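Local coordinates for protein peroxinectin A (Dictyostelium discoideum, PDB 6ERC) that uses hydrogen peroxide at a haem to oxidise phenolic donors, and oxidises iodide and thiocyanate as well, at residues Gln142-Gly147 with Ala290-Glu295; Gly347-Glu352 with Gly502-Asn507; Gln408-Ile413 with Asp431-Tyr436. All blocks are in the same frame, centred on the assembly; numbering follows the deposited sequence.

Contact 1: Gln142-Gly147 with Ala290-Glu295; sequences QINSLG and AQVSNE. With NA (sodium ion), chain K.
Q291 opens the contact by laying its amide past N144, with NE2 3.7 Å from N144 CB. The two side chains run in opposite directions with their amide planes 87° apart. Q291 CG stands anti to the backbone N (chi1 -175°) and the chain then bends at chi2, which carries the amide to N144; there NE2 gives an N-H to a water 3.2 Å away, and that water donates to L146 O. T24 holds Q291 OE1, while N144 OD1 takes the backbone N-H of L85. V292 adds a loose van der Waals contact, its CG2 methyl 4.1 Å from N144 ND2 and approaching across the asparagine at about a right angle. S293 is the N-cap of helix 294-300, its side chain capping a backbone N further on. In the first turn, N294 sends ND2 to Q142 OE1 at 3.1 Å, a bent bond (138° at the hydrogen) that meets a lone pair in the carbonyl plane. The two amides are almost perpendicular. N294 is gripped further by E141, which accepts from the same ND2, and by H390 at OD1. With an alanine at Q142 the OE1 acceptor is gone, and N294 ND2 would probably depend on E141 alone, with a gap beside it. Strand 139-144 leads into the loop where G147 O binds sodium at 2.6 Å, together with N82, Y149, D151 and N153; relatives among the animal haem peroxidases hold calcium at the equivalent distal site. The chemistry is that of a buried network, mostly of side-chain amides with E141 and H390 at its edge, that ties the helix start to the strand and, through Q291 and a water, to the loop before G147.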
ATOM      1  N   GLN A 142     -12.661  -9.758   8.542  1.00 56.86           N
ATOM      2  CA  GLN A 142     -11.231  -9.895   8.320  1.00 57.80           C
ATOM      3  C   GLN A 142     -10.441  -9.032   9.299  1.00 57.27           C
ATOM      4  O   GLN A 142     -10.918  -8.003   9.795  1.00 55.87           O
ATOM      5  CB  GLN A 142     -10.860  -9.531   6.877  1.00 57.42           C
ATOM      6  CG  GLN A 142     -11.090 -10.649   5.857  1.00 57.38           C
ATOM      7  CD  GLN A 142     -12.558 -10.863   5.532  1.00 57.20           C
ATOM      8  OE1 GLN A 142     -13.325  -9.910   5.409  1.00 55.55           O
ATOM      9  NE2 GLN A 142     -12.953 -12.121   5.392  1.00 57.32           N
ATOM     10  N   ILE A 143      -9.215  -9.475   9.584  1.00 56.78           N
ATOM     11  CA  ILE A 143      -8.369  -8.882  10.624  1.00 58.89           C
ATOM     12  C   ILE A 143      -7.268  -8.061   9.969  1.00 57.19           C
ATOM     13  O   ILE A 143      -6.553  -8.552   9.086  1.00 55.55           O
ATOM     14  CB  ILE A 143      -7.773  -9.963  11.560  1.00 59.60           C
ATOM     15  CG1 ILE A 143      -8.849 -10.506  12.536  1.00 58.62           C
ATOM     16  CG2 ILE A 143      -6.565  -9.388  12.327  1.00 58.03           C
ATOM     17  CD1 ILE A 143      -8.942  -9.761  13.874  1.00 58.75           C
ATOM     18  N   ASN A 144      -7.140  -6.812  10.405  1.00 58.32           N
ATOM     19  CA  ASN A 144      -6.038  -5.952   9.986  1.00 58.97           C
ATOM     20  C   ASN A 144      -4.827  -6.238  10.868  1.00 57.04           C
ATOM     21  O   ASN A 144      -4.809  -5.882  12.052  1.00 56.34           O
ATOM     22  CB  ASN A 144      -6.422  -4.471  10.070  1.00 56.41           C
ATOM     23  CG  ASN A 144      -5.370  -3.563   9.463  1.00 55.75           C
ATOM     24  OD1 ASN A 144      -4.356  -4.032   8.945  1.00 56.56           O
ATOM     25  ND2 ASN A 144      -5.608  -2.267   9.512  1.00 54.45           N
ATOM     26  N   SER A 145      -3.815  -6.880  10.295  1.00 57.17           N
ATOM     27  CA  SER A 145      -2.587  -7.189  11.026  1.00 60.71           C
ATOM     28  C   SER A 145      -1.602  -6.023  11.028  1.00 59.17           C
ATOM     29  O   SER A 145      -0.393  -6.218  10.882  1.00 58.30           O
ATOM     30  CB  SER A 145      -1.948  -8.446  10.439  1.00 58.97           C
ATOM     31  OG  SER A 145      -2.750  -9.588  10.691  1.00 59.08           O
ATOM     32  N   LEU A 146      -2.104  -4.804  11.199  1.00 58.18           N
ATOM     33  CA  LEU A 146      -1.274  -3.611  11.201  1.00 59.01           C
ATOM     34  C   LEU A 146      -2.070  -2.477  11.828  1.00 59.33           C
ATOM     35  O   LEU A 146      -3.300  -2.446  11.739  1.00 57.14           O
ATOM     36  CB  LEU A 146      -0.834  -3.234   9.783  1.00 58.04           C
ATOM     37  CG  LEU A 146       0.578  -2.675   9.626  1.00 57.71           C
ATOM     38  CD1 LEU A 146       1.617  -3.770   9.804  1.00 58.54           C
ATOM     39  CD2 LEU A 146       0.727  -2.013   8.271  1.00 58.65           C
ATOM     40  N   GLY A 147      -1.360  -1.551  12.469  1.00 59.70           N
ATOM     41  CA  GLY A 147      -2.007  -0.388  13.043  1.00 57.36           C
ATOM     42  C   GLY A 147      -2.642   0.481  11.976  1.00 56.15           C
ATOM     43  O   GLY A 147      -2.013   0.781  10.958  1.00 55.90           O
ATOM     44  N   ALA A 290     -10.781   5.626  13.151  1.00 54.24           N
ATOM     45  CA  ALA A 290      -9.750   5.657  12.123  1.00 53.31           C
ATOM     46  C   ALA A 290      -9.471   4.291  11.511  1.00 52.55           C
ATOM     47  O   ALA A 290      -8.689   4.210  10.557  1.00 52.04           O
ATOM     48  CB  ALA A 290      -8.453   6.221  12.707  1.00 53.94           C
ATOM     49  N   GLN A 291     -10.081   3.225  12.032  1.00 53.36           N
ATOM     50  CA  GLN A 291      -9.839   1.882  11.524  1.00 52.57           C
ATOM     51  C   GLN A 291     -10.055   1.833  10.016  1.00 52.52           C
ATOM     52  O   GLN A 291     -10.953   2.486   9.480  1.00 51.23           O
ATOM     53  CB  GLN A 291     -10.765   0.885  12.225  1.00 53.56           C
ATOM     54  CG  GLN A 291     -10.520  -0.575  11.870  1.00 54.66           C
ATOM     55  CD  GLN A 291      -9.300  -1.150  12.557  1.00 55.76           C
ATOM     56  OE1 GLN A 291      -8.973  -0.778  13.684  1.00 57.44           O
ATOM     57  NE2 GLN A 291      -8.619  -2.068  11.882  1.00 54.86           N
ATOM     58  N   VAL A 292      -9.218   1.052   9.330  1.00 51.80           N
ATOM     59  CA  VAL A 292      -9.309   0.950   7.879  1.00 53.23           C
ATOM     60  C   VAL A 292     -10.568   0.183   7.493  1.00 53.53           C
ATOM     61  O   VAL A 292     -10.978  -0.766   8.175  1.00 53.26           O
ATOM     62  CB  VAL A 292      -8.050   0.273   7.308  1.00 54.05           C
ATOM     63  CG1 VAL A 292      -8.191   0.047   5.799  1.00 52.50           C
ATOM     64  CG2 VAL A 292      -6.813   1.104   7.611  1.00 52.39           C
ATOM     65  N   SER A 293     -11.187   0.591   6.391  1.00 51.92           N
ATOM     66  CA  SER A 293     -12.356  -0.102   5.873  1.00 52.64           C
ATOM     67  C   SER A 293     -11.927  -1.245   4.965  1.00 52.39           C
ATOM     68  O   SER A 293     -10.908  -1.174   4.273  1.00 50.71           O
ATOM     69  CB  SER A 293     -13.263   0.853   5.098  1.00 51.79           C
ATOM     70  OG  SER A 293     -12.655   1.243   3.880  1.00 50.40           O
ATOM     71  N   ASN A 294     -12.731  -2.309   4.970  1.00 53.46           N
ATOM     72  CA  ASN A 294     -12.413  -3.480   4.163  1.00 53.80           C
ATOM     73  C   ASN A 294     -12.389  -3.143   2.681  1.00 52.31           C
ATOM     74  O   ASN A 294     -11.573  -3.692   1.931  1.00 52.33           O
ATOM     75  CB  ASN A 294     -13.424  -4.590   4.442  1.00 54.14           C
ATOM     76  CG  ASN A 294     -12.846  -5.967   4.230  1.00 54.14           C
ATOM     77  OD1 ASN A 294     -12.285  -6.263   3.174  1.00 54.48           O
ATOM     78  ND2 ASN A 294     -12.963  -6.818   5.243  1.00 55.06           N
ATOM     79  N   GLU A 295     -13.261  -2.236   2.242  1.00 50.52           N
ATOM     80  CA  GLU A 295     -13.309  -1.880   0.829  1.00 51.51           C
ATOM     81  C   GLU A 295     -12.122  -1.016   0.429  1.00 51.14           C
ATOM     82  O   GLU A 295     -11.673  -1.082  -0.720  1.00 50.85           O
ATOM     83  CB  GLU A 295     -14.617  -1.154   0.509  1.00 53.40           C
ATOM     84  CG  GLU A 295     -15.879  -1.963   0.794  1.00 52.62           C
ATOM     85  CD  GLU A 295     -16.256  -1.968   2.267  1.00 53.34           C
ATOM     86  OE1 GLU A 295     -15.441  -1.509   3.095  1.00 51.16           O
ATOM     87  OE2 GLU A 295     -17.372  -2.428   2.593  1.00 54.92           O
TER
HETATM   88 NA    NA K 609       0.222   2.155  11.159  1.00 57.05          NA
HETATM   89  O   HOH W   1      -5.525  -2.113  12.747  1.00 50.14           O

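Contact 2: Gly347-Glu352 with Gly502-Asn507; sequences GLIINE and GYVQPN
Q505 NE2 donates to I349 O over 2.7 Å, and at 168° the bond is nearly straight. The carbonyl oxygen lies in the glutamine amide plane, whereas the donor stands 26° off the carbonyl plane of I349. R510 O is a second, weak acceptor for the same nitrogen, so the amide spans the helix and a later part of the tail. Q505 reaches the carbonyl with CG set between its backbone N and carbonyl carbon (chi1 68°) and a bend at chi2. The oxygen end of the amide runs beside the isoleucine, with OE1 3.7 Å from I349 CD1. I349 lies toward the end of helix 342-350, where N351 N still bonds back to G347 O at 2.9 Å. The contact brings the C-terminal tail of this largely helical haem peroxidase fold, the loop that follows helix 490-497, against the end region of a much earlier helix. I349 CD1 does the apolar touching: it meets V504 CG1 and CG2 at about 4.1 Å each, facing both methyls at nearly equal distance. The same methyl comes near a backbone oxygen, with I349 CD1 4.0 Å from Y503 O. V504 in turn packs on A491 and K495 of helix 490-497, and I349 rests on M71 of helix 70-80.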
ATOM      1  N   GLY A 347      15.436   8.262 -11.195  1.00 54.61           N
ATOM      2  CA  GLY A 347      14.512   7.630 -12.121  1.00 54.34           C
ATOM      3  C   GLY A 347      13.066   7.746 -11.677  1.00 53.04           C
ATOM      4  O   GLY A 347      12.174   7.983 -12.495  1.00 53.15           O
ATOM      5  N   LEU A 348      12.814   7.589 -10.376  1.00 50.86           N
ATOM      6  CA  LEU A 348      11.440   7.582  -9.881  1.00 52.68           C
ATOM      7  C   LEU A 348      10.746   8.918 -10.125  1.00 53.71           C
ATOM      8  O   LEU A 348       9.545   8.955 -10.417  1.00 50.68           O
ATOM      9  CB  LEU A 348      11.421   7.242  -8.392  1.00 52.46           C
ATOM     10  CG  LEU A 348      11.868   5.837  -7.989  1.00 51.87           C
ATOM     11  CD1 LEU A 348      11.904   5.730  -6.473  1.00 51.77           C
ATOM     12  CD2 LEU A 348      10.954   4.774  -8.577  1.00 51.02           C
ATOM     13  N   ILE A 349      11.479  10.027  -9.997  1.00 53.94           N
ATOM     14  CA  ILE A 349      10.859  11.345 -10.100  1.00 53.42           C
ATOM     15  C   ILE A 349      10.763  11.849 -11.535  1.00 53.80           C
ATOM     16  O   ILE A 349      10.001  12.789 -11.799  1.00 53.98           O
ATOM     17  CB  ILE A 349      11.611  12.387  -9.248  1.00 54.29           C
ATOM     18  CG1 ILE A 349      13.027  12.631  -9.790  1.00 55.36           C
ATOM     19  CG2 ILE A 349      11.659  11.940  -7.793  1.00 52.74           C
ATOM     20  CD1 ILE A 349      13.750  13.792  -9.127  1.00 55.65           C
ATOM     21  N   ILE A 350      11.507  11.256 -12.469  1.00 54.34           N
ATOM     22  CA  ILE A 350      11.515  11.727 -13.851  1.00 55.74           C
ATOM     23  C   ILE A 350      10.633  10.833 -14.716  1.00 54.30           C
ATOM     24  O   ILE A 350      10.022  11.299 -15.684  1.00 53.56           O
ATOM     25  CB  ILE A 350      12.956  11.787 -14.403  1.00 55.29           C
ATOM     26  CG1 ILE A 350      13.015  12.650 -15.666  1.00 56.43           C
ATOM     27  CG2 ILE A 350      13.501  10.390 -14.705  1.00 55.63           C
ATOM     28  CD1 ILE A 350      12.919  14.138 -15.400  1.00 58.20           C
ATOM     29  N   ASN A 351      10.557   9.549 -14.375  1.00 52.66           N
ATOM     30  CA  ASN A 351       9.900   8.570 -15.233  1.00 55.51           C
ATOM     31  C   ASN A 351       8.393   8.563 -14.997  1.00 55.86           C
ATOM     32  O   ASN A 351       7.933   8.492 -13.853  1.00 53.73           O
ATOM     33  CB  ASN A 351      10.484   7.180 -14.981  1.00 54.69           C
ATOM     34  CG  ASN A 351       9.985   6.149 -15.971  1.00 54.89           C
ATOM     35  OD1 ASN A 351       9.629   6.477 -17.104  1.00 56.70           O
ATOM     36  ND2 ASN A 351       9.957   4.892 -15.549  1.00 54.25           N
ATOM     37  N   GLU A 352       7.624   8.629 -16.085  1.00 54.52           N
ATOM     38  CA  GLU A 352       6.171   8.639 -15.994  1.00 54.96           C
ATOM     39  C   GLU A 352       5.646   7.229 -15.754  1.00 54.97           C
ATOM     40  O   GLU A 352       6.139   6.260 -16.337  1.00 55.01           O
ATOM     41  CB  GLU A 352       5.559   9.210 -17.274  1.00 56.37           C
ATOM     42  CG  GLU A 352       4.088   9.575 -17.145  1.00 57.00           C
ATOM     43  CD  GLU A 352       3.462   9.967 -18.473  1.00 59.33           C
ATOM     44  OE1 GLU A 352       3.222   9.066 -19.311  1.00 57.58           O
ATOM     45  OE2 GLU A 352       3.218  11.176 -18.678  1.00 58.68           O
ATOM     46  N   GLY A 502      21.022  16.022  -7.948  1.00 57.25           N
ATOM     47  CA  GLY A 502      20.693  16.712  -9.180  1.00 57.87           C
ATOM     48  C   GLY A 502      19.386  17.468  -9.067  1.00 56.55           C
ATOM     49  O   GLY A 502      18.835  17.674  -7.982  1.00 56.39           O
ATOM     50  N   TYR A 503      18.873  17.883 -10.223  1.00 57.30           N
ATOM     51  CA  TYR A 503      17.640  18.656 -10.237  1.00 58.51           C
ATOM     52  C   TYR A 503      16.467  17.819  -9.740  1.00 57.72           C
ATOM     53  O   TYR A 503      16.307  16.652 -10.109  1.00 57.44           O
ATOM     54  CB  TYR A 503      17.330  19.183 -11.635  1.00 58.44           C
ATOM     55  CG  TYR A 503      15.975  19.850 -11.681  1.00 59.76           C
ATOM     56  CD1 TYR A 503      15.788  21.115 -11.141  1.00 60.25           C
ATOM     57  CD2 TYR A 503      14.877  19.204 -12.230  1.00 59.64           C
ATOM     58  CE1 TYR A 503      14.551  21.727 -11.162  1.00 60.34           C
ATOM     59  CE2 TYR A 503      13.633  19.807 -12.257  1.00 59.95           C
ATOM     60  CZ  TYR A 503      13.477  21.069 -11.720  1.00 61.54           C
ATOM     61  OH  TYR A 503      12.242  21.676 -11.743  1.00 62.74           O
ATOM     62  N   VAL A 504      15.633  18.437  -8.906  1.00 57.53           N
ATOM     63  CA  VAL A 504      14.458  17.794  -8.333  1.00 56.64           C
ATOM     64  C   VAL A 504      13.306  18.787  -8.402  1.00 58.65           C
ATOM     65  O   VAL A 504      13.388  19.875  -7.820  1.00 59.16           O
ATOM     66  CB  VAL A 504      14.694  17.350  -6.878  1.00 55.98           C
ATOM     67  CG1 VAL A 504      13.433  16.729  -6.292  1.00 57.62           C
ATOM     68  CG2 VAL A 504      15.854  16.373  -6.807  1.00 55.96           C
ATOM     69  N   GLN A 505      12.236  18.415  -9.103  1.00 58.71           N
ATOM     70  CA  GLN A 505      11.078  19.285  -9.213  1.00 59.23           C
ATOM     71  C   GLN A 505      10.400  19.441  -7.852  1.00 58.52           C
ATOM     72  O   GLN A 505      10.542  18.585  -6.974  1.00 57.01           O
ATOM     73  CB  GLN A 505      10.087  18.732 -10.240  1.00 58.27           C
ATOM     74  CG  GLN A 505       9.395  17.429  -9.850  1.00 56.80           C
ATOM     75  CD  GLN A 505      10.071  16.204 -10.423  1.00 56.30           C
ATOM     76  OE1 GLN A 505      11.284  16.181 -10.633  1.00 55.93           O
ATOM     77  NE2 GLN A 505       9.280  15.170 -10.688  1.00 56.90           N
ATOM     78  N   PRO A 506       9.658  20.536  -7.649  1.00 58.44           N
ATOM     79  CA  PRO A 506       8.996  20.725  -6.345  1.00 58.42           C
ATOM     80  C   PRO A 506       7.976  19.648  -6.022  1.00 58.12           C
ATOM     81  O   PRO A 506       7.911  19.191  -4.875  1.00 56.01           O
ATOM     82  CB  PRO A 506       8.345  22.111  -6.483  1.00 60.28           C
ATOM     83  CG  PRO A 506       8.276  22.374  -7.952  1.00 60.58           C
ATOM     84  CD  PRO A 506       9.453  21.684  -8.548  1.00 59.32           C
ATOM     85  N   ASN A 507       7.172  19.232  -6.998  1.00 59.91           N
ATOM     86  CA  ASN A 507       6.190  18.165  -6.813  1.00 58.18           C
ATOM     87  C   ASN A 507       6.700  16.931  -7.546  1.00 57.21           C
ATOM     88  O   ASN A 507       6.504  16.792  -8.756  1.00 57.10           O
ATOM     89  CB  ASN A 507       4.817  18.583  -7.326  1.00 58.87           C
ATOM     90  CG  ASN A 507       3.756  17.536  -7.058  1.00 59.11           C
ATOM     91  OD1 ASN A 507       3.959  16.617  -6.263  1.00 58.06           O
ATOM     92  ND2 ASN A 507       2.613  17.672  -7.716  1.00 58.91           N
TER

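Contact 3: Gln408-Ile413 with Asp431-Tyr436; sequences QTWSDI and DDIDSY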
ATOM      1  N   GLN A 408     -26.766   1.118 -15.616  1.00 64.17           N
ATOM      2  CA  GLN A 408     -27.769   0.351 -16.339  1.00 65.79           C
ATOM      3  C   GLN A 408     -27.207  -0.423 -17.521  1.00 64.83           C
ATOM      4  O   GLN A 408     -27.688  -1.522 -17.801  1.00 66.51           O
ATOM      5  CB  GLN A 408     -28.889   1.275 -16.834  1.00 66.39           C
ATOM      6  CG  GLN A 408     -29.767   1.833 -15.718  1.00 66.10           C
ATOM      7  CD  GLN A 408     -31.015   2.525 -16.245  1.00 70.39           C
ATOM      8  OE1 GLN A 408     -31.058   2.966 -17.396  1.00 71.59           O
ATOM      9  NE2 GLN A 408     -32.042   2.615 -15.405  1.00 70.92           N
ATOM     10  N   THR A 409     -26.205   0.111 -18.215  1.00 62.78           N
ATOM     11  CA  THR A 409     -25.583  -0.587 -19.332  1.00 63.70           C
ATOM     12  C   THR A 409     -24.076  -0.392 -19.271  1.00 63.20           C
ATOM     13  O   THR A 409     -23.554   0.367 -18.447  1.00 62.62           O
ATOM     14  CB  THR A 409     -26.129  -0.108 -20.686  1.00 65.10           C
ATOM     15  OG1 THR A 409     -25.382  -0.715 -21.750  1.00 65.18           O
ATOM     16  CG2 THR A 409     -26.040   1.404 -20.812  1.00 64.89           C
ATOM     17  N   TRP A 410     -23.375  -1.090 -20.166  1.00 63.29           N
ATOM     18  CA  TRP A 410     -21.916  -1.056 -20.151  1.00 62.20           C
ATOM     19  C   TRP A 410     -21.399   0.343 -20.449  1.00 61.57           C
ATOM     20  O   TRP A 410     -20.386   0.773 -19.885  1.00 61.22           O
ATOM     21  CB  TRP A 410     -21.356  -2.058 -21.160  1.00 62.36           C
ATOM     22  CG  TRP A 410     -21.976  -3.420 -21.073  1.00 63.07           C
ATOM     23  CD1 TRP A 410     -22.991  -3.909 -21.844  1.00 63.36           C
ATOM     24  CD2 TRP A 410     -21.623  -4.472 -20.163  1.00 63.07           C
ATOM     25  NE1 TRP A 410     -23.291  -5.196 -21.473  1.00 62.56           N
ATOM     26  CE2 TRP A 410     -22.466  -5.566 -20.444  1.00 61.82           C
ATOM     27  CE3 TRP A 410     -20.678  -4.594 -19.141  1.00 60.43           C
ATOM     28  CZ2 TRP A 410     -22.393  -6.766 -19.738  1.00 61.16           C
ATOM     29  CZ3 TRP A 410     -20.608  -5.788 -18.442  1.00 61.41           C
ATOM     30  CH2 TRP A 410     -21.459  -6.855 -18.745  1.00 60.59           C
ATOM     31  N   SER A 411     -22.087   1.074 -21.329  1.00 62.98           N
ATOM     32  CA  SER A 411     -21.624   2.405 -21.699  1.00 62.34           C
ATOM     33  C   SER A 411     -21.644   3.358 -20.512  1.00 62.55           C
ATOM     34  O   SER A 411     -20.881   4.330 -20.489  1.00 63.78           O
ATOM     35  CB  SER A 411     -22.479   2.966 -22.835  1.00 62.67           C
ATOM     36  OG  SER A 411     -23.812   3.174 -22.410  1.00 64.12           O
ATOM     37  N   ASP A 412     -22.507   3.109 -19.523  1.00 61.66           N
ATOM     38  CA  ASP A 412     -22.528   3.973 -18.349  1.00 61.77           C
ATOM     39  C   ASP A 412     -21.201   3.928 -17.604  1.00 61.20           C
ATOM     40  O   ASP A 412     -20.836   4.896 -16.929  1.00 61.41           O
ATOM     41  CB  ASP A 412     -23.667   3.580 -17.409  1.00 61.57           C
ATOM     42  CG  ASP A 412     -25.032   3.756 -18.041  1.00 62.98           C
ATOM     43  OD1 ASP A 412     -25.747   2.746 -18.191  1.00 63.22           O
ATOM     44  OD2 ASP A 412     -25.388   4.901 -18.396  1.00 62.56           O
ATOM     45  N   ILE A 413     -20.467   2.821 -17.720  1.00 61.38           N
ATOM     46  CA  ILE A 413     -19.187   2.701 -17.031  1.00 60.73           C
ATOM     47  C   ILE A 413     -18.086   3.417 -17.805  1.00 61.18           C
ATOM     48  O   ILE A 413     -17.226   4.077 -17.212  1.00 61.57           O
ATOM     49  CB  ILE A 413     -18.847   1.217 -16.805  1.00 60.08           C
ATOM     50  CG1 ILE A 413     -19.953   0.531 -15.998  1.00 59.01           C
ATOM     51  CG2 ILE A 413     -17.514   1.081 -16.075  1.00 59.39           C
ATOM     52  CD1 ILE A 413     -19.864  -0.975 -16.006  1.00 59.59           C
ATOM     53  N   ASP A 431     -24.505  -6.115 -13.205  1.00 60.03           N
ATOM     54  CA  ASP A 431     -24.657  -6.462 -11.798  1.00 58.87           C
ATOM     55  C   ASP A 431     -23.838  -7.683 -11.396  1.00 59.16           C
ATOM     56  O   ASP A 431     -23.896  -8.086 -10.229  1.00 58.26           O
ATOM     57  CB  ASP A 431     -26.134  -6.696 -11.482  1.00 60.21           C
ATOM     58  CG  ASP A 431     -26.960  -5.425 -11.588  1.00 60.80           C
ATOM     59  OD1 ASP A 431     -26.695  -4.477 -10.820  1.00 59.84           O
ATOM     60  OD2 ASP A 431     -27.870  -5.371 -12.444  1.00 61.69           O
ATOM     61  N   ASP A 432     -23.094  -8.286 -12.325  1.00 60.11           N
ATOM     62  CA  ASP A 432     -22.159  -9.358 -12.015  1.00 59.61           C
ATOM     63  C   ASP A 432     -20.716  -8.880 -11.959  1.00 59.77           C
ATOM     64  O   ASP A 432     -19.829  -9.668 -11.618  1.00 60.31           O
ATOM     65  CB  ASP A 432     -22.272 -10.482 -13.052  1.00 61.28           C
ATOM     66  CG  ASP A 432     -23.676 -11.030 -13.172  1.00 60.81           C
ATOM     67  OD1 ASP A 432     -24.418 -11.000 -12.167  1.00 60.82           O
ATOM     68  OD2 ASP A 432     -24.037 -11.494 -14.273  1.00 61.56           O
ATOM     69  N   ILE A 433     -20.458  -7.614 -12.290  1.00 59.78           N
ATOM     70  CA  ILE A 433     -19.091  -7.111 -12.335  1.00 58.73           C
ATOM     71  C   ILE A 433     -18.510  -7.068 -10.930  1.00 56.55           C
ATOM     72  O   ILE A 433     -19.173  -6.642  -9.975  1.00 57.09           O
ATOM     73  CB  ILE A 433     -19.054  -5.719 -12.992  1.00 58.05           C
ATOM     74  CG1 ILE A 433     -19.636  -5.778 -14.410  1.00 58.60           C
ATOM     75  CG2 ILE A 433     -17.631  -5.197 -13.042  1.00 57.30           C
ATOM     76  CD1 ILE A 433     -19.823  -4.420 -15.061  1.00 57.41           C
ATOM     77  N   ASP A 434     -17.265  -7.518 -10.794  1.00 56.60           N
ATOM     78  CA  ASP A 434     -16.543  -7.364  -9.538  1.00 58.47           C
ATOM     79  C   ASP A 434     -16.261  -5.887  -9.278  1.00 56.48           C
ATOM     80  O   ASP A 434     -15.821  -5.164 -10.177  1.00 55.99           O
ATOM     81  CB  ASP A 434     -15.230  -8.148  -9.578  1.00 57.66           C
ATOM     82  CG  ASP A 434     -15.415  -9.618  -9.261  1.00 57.11           C
ATOM     83  OD1 ASP A 434     -15.927  -9.925  -8.165  1.00 56.93           O
ATOM     84  OD2 ASP A 434     -15.048 -10.465 -10.102  1.00 57.64           O
ATOM     85  N   SER A 435     -16.509  -5.439  -8.044  1.00 55.31           N
ATOM     86  CA  SER A 435     -16.288  -4.035  -7.708  1.00 55.13           C
ATOM     87  C   SER A 435     -14.893  -3.577  -8.112  1.00 54.46           C
ATOM     88  O   SER A 435     -14.712  -2.445  -8.575  1.00 53.68           O
ATOM     89  CB  SER A 435     -16.507  -3.812  -6.210  1.00 54.68           C
ATOM     90  OG  SER A 435     -17.886  -3.826  -5.891  1.00 54.94           O
ATOM     91  N   TYR A 436     -13.893  -4.446  -7.954  1.00 55.85           N
ATOM     92  CA  TYR A 436     -12.520  -4.066  -8.266  1.00 55.87           C
ATOM     93  C   TYR A 436     -12.360  -3.719  -9.743  1.00 56.70           C
ATOM     94  O   TYR A 436     -11.773  -2.687 -10.088  1.00 56.18           O
ATOM     95  CB  TYR A 436     -11.567  -5.190  -7.865  1.00 55.46           C
ATOM     96  CG  TYR A 436     -10.112  -4.892  -8.148  1.00 56.64           C
ATOM     97  CD1 TYR A 436      -9.498  -3.761  -7.623  1.00 55.79           C
ATOM     98  CD2 TYR A 436      -9.350  -5.749  -8.931  1.00 57.74           C
ATOM     99  CE1 TYR A 436      -8.167  -3.487  -7.879  1.00 56.06           C
ATOM    100  CE2 TYR A 436      -8.018  -5.484  -9.189  1.00 58.02           C
ATOM    101  CZ  TYR A 436      -7.432  -4.355  -8.661  1.00 57.09           C
ATOM    102  OH  TYR A 436      -6.108  -4.093  -8.919  1.00 56.90           O
TER
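In the helical region toward the C-terminal part of the peroxidase fold, I433, on the link between a 3-10 turn at 431-432 and helix 435-441, packs against W410 and I413 of the short, weakly bonded helix 410-413. Its CD1 methyl carries both contacts. It meets I413 CD1 tip to tip at 3.6 Å, and it comes obliquely to the indole of W410, nearest to CZ3 at 3.7 Å. I433 CG1 is anti to the carbonyl carbon (chi1 -58°) and chi2 is extended, which carries CD1 out to where it meets both. W410 and I413 lie three residues apart, and I413 N bonds to W410 O at 3.0 Å. D412, between them in sequence, accepts at OD1 two backbone N-H groups from the residues just before the helix: T409 N at 2.7 Å, nearly along the C-O axis, and Q408 N from above the carboxylate plane. No polar bond crosses between the segments. Around this apolar cluster, the W410 side chain also touches L423 and K424 of helix 417-426, while I413 and I433 both pack on Y395 at the start of helix 395-401.

Contact 1 is the one tied to the active site: the side chain of N144 lies about 6 Å from the haem and about 7 Å from that of R213, the predicted transition-state stabiliser, with the predicted proton acceptor H81 about 10 Å away. Contacts 2 and 3 lie away from the active site and the metal sites. Contact 2 is on the other side of the chain's centre from contact 1, their centres 33 Å apart. Contact 3 comes within about 7 Å of contact 1 at the nearest atoms, yet does not touch it. Along the chain, contact 3 falls within the long excursion between 347-352 and 502-507, its centre 37 Å from that of contact 2.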